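Local coordinates for transcriptional regulator WhiB1 (Mycobacterium tuberculosis H37Rv, PDB 6ONO), which binds one nitric oxide-sensitive [4Fe-4S] cluster per subunit and acts as a transcriptional repressor, probably responding to redox state, at residues S64-E67 with R68-L71. Sequence-based numbering, arbitrary orientation.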
# COMPACT_ATOMS: atom_id res chain seq x y z
N SER A 64 9.87 -7.84 -3.47
CA SER A 64 9.46 -7.30 -2.18
C SER A 64 9.89 -5.85 -2.06
O SER A 64 10.68 -5.34 -2.87
CB SER A 64 10.07 -8.11 -1.03
OG SER A 64 11.45 -7.83 -0.90
N GLU A 65 9.37 -5.17 -1.05
CA GLU A 65 9.69 -3.76 -0.92
C GLU A 65 11.16 -3.55 -0.59
O GLU A 65 11.79 -2.62 -1.11
CB GLU A 65 8.80 -3.09 0.14
CG GLU A 65 9.22 -3.30 1.57
CD GLU A 65 8.35 -2.56 2.54
OE1 GLU A 65 7.20 -3.00 2.74
OE2 GLU A 65 8.82 -1.54 3.11
N ASP A 66 11.76 -4.42 0.23
CA ASP A 66 13.19 -4.28 0.51
C ASP A 66 14.03 -4.49 -0.74
O ASP A 66 15.03 -3.79 -0.95
CB ASP A 66 13.63 -5.23 1.63
CG ASP A 66 13.15 -4.78 3.01
OD1 ASP A 66 12.90 -3.57 3.19
OD2 ASP A 66 13.05 -5.63 3.92
N GLU A 67 13.63 -5.42 -1.60
CA GLU A 67 14.36 -5.65 -2.84
C GLU A 67 14.28 -4.44 -3.77
O GLU A 67 15.30 -3.99 -4.32
CB GLU A 67 13.81 -6.91 -3.53
CG GLU A 67 14.19 -8.21 -2.82
CD GLU A 67 13.43 -9.44 -3.33
OE1 GLU A 67 12.34 -9.31 -3.93
OE2 GLU A 67 13.94 -10.56 -3.14
N ARG A 68 13.08 -3.89 -3.95
CA ARG A 68 12.97 -2.70 -4.79
C ARG A 68 13.74 -1.54 -4.19
O ARG A 68 14.37 -0.76 -4.91
CB ARG A 68 11.49 -2.33 -5.00
CG ARG A 68 10.68 -3.43 -5.69
CD ARG A 68 9.38 -2.90 -6.27
NE ARG A 68 8.63 -2.13 -5.28
CZ ARG A 68 7.90 -2.66 -4.30
NH1 ARG A 68 7.83 -3.97 -4.18
NH2 ARG A 68 7.26 -1.86 -3.44
N ARG A 69 13.71 -1.41 -2.86
CA ARG A 69 14.42 -0.31 -2.21
C ARG A 69 15.92 -0.43 -2.41
O ARG A 69 16.61 0.57 -2.68
CB ARG A 69 14.09 -0.29 -0.72
CG ARG A 69 14.80 0.79 0.04
CD ARG A 69 14.23 0.94 1.44
NE ARG A 69 12.79 1.20 1.43
CZ ARG A 69 11.88 0.35 1.87
NH1 ARG A 69 12.25 -0.83 2.37
NH2 ARG A 69 10.59 0.67 1.84
N ALA A 70 16.46 -1.65 -2.31
CA ALA A 70 17.88 -1.81 -2.56
C ALA A 70 18.21 -1.49 -4.00
O ALA A 70 19.33 -1.06 -4.30
CB ALA A 70 18.31 -3.24 -2.21
N LEU A 71 17.25 -1.67 -4.92
CA LEU A 71 17.52 -1.32 -6.31
C LEU A 71 17.75 0.18 -6.49
O LEU A 71 18.60 0.59 -7.30
CB LEU A 71 16.38 -1.81 -7.20
CG LEU A 71 16.57 -2.05 -8.69
CD1 LEU A 71 17.89 -2.76 -9.05
CD2 LEU A 71 15.38 -2.87 -9.16
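Arg69 reaches back along the first turn of helix 65-71 and meets two acids, Glu65 and Asp66. Glu65 and Asp66 each lie alongside Arg69 and point the same way as it does. Each acid takes one amino group of the guanidinium, in its plane. Arg69 NH2 donates to Glu65 OE2 at 3.1 Å, on the anti side but out of the carboxylate plane, the two planes being 62° apart. Arg69 NH1 forms a salt bridge with Asp66 OD1 at 2.9 Å. The Arg69 chain leaves with CG anti to the backbone N (chi1 179°) and bends at chi3, which brings its end back over the turn. Glu65 O then lies above one guanidinium face.

Arg68 CG packs 3.4 Å from Ser64 O, and the Arg68 guanidinium lays one face over Glu65 CA. The polar end binds the carbonyls of Gln55 and Gly58, and its chain touches Leu47 and Leu51 of helix 43-53. These contacts join helix 65-71 to the preceding loop and to helix 43-53; the Arg68 side chain lies about 8 Å from the iron-sulfur cluster.

Ser64 and Glu67 form a capping box. Ser64 N donates to Glu67 OE1 at 2.9 Å, nearly straight at 168°. The return bond, Glu67 N to Ser64 OG, is weak at 3.3 Å. Lys34 forms a salt bridge with the other Glu67 oxygen.

Three acids thus lie in the first turn, where their negative charge should suit the helix dipole. The two salt bridges should limit rotation of the Arg69 guanidinium, while the buried Arg68 guanidinium gives hydrogen bonds to backbone carbonyls, which probably offset its charge.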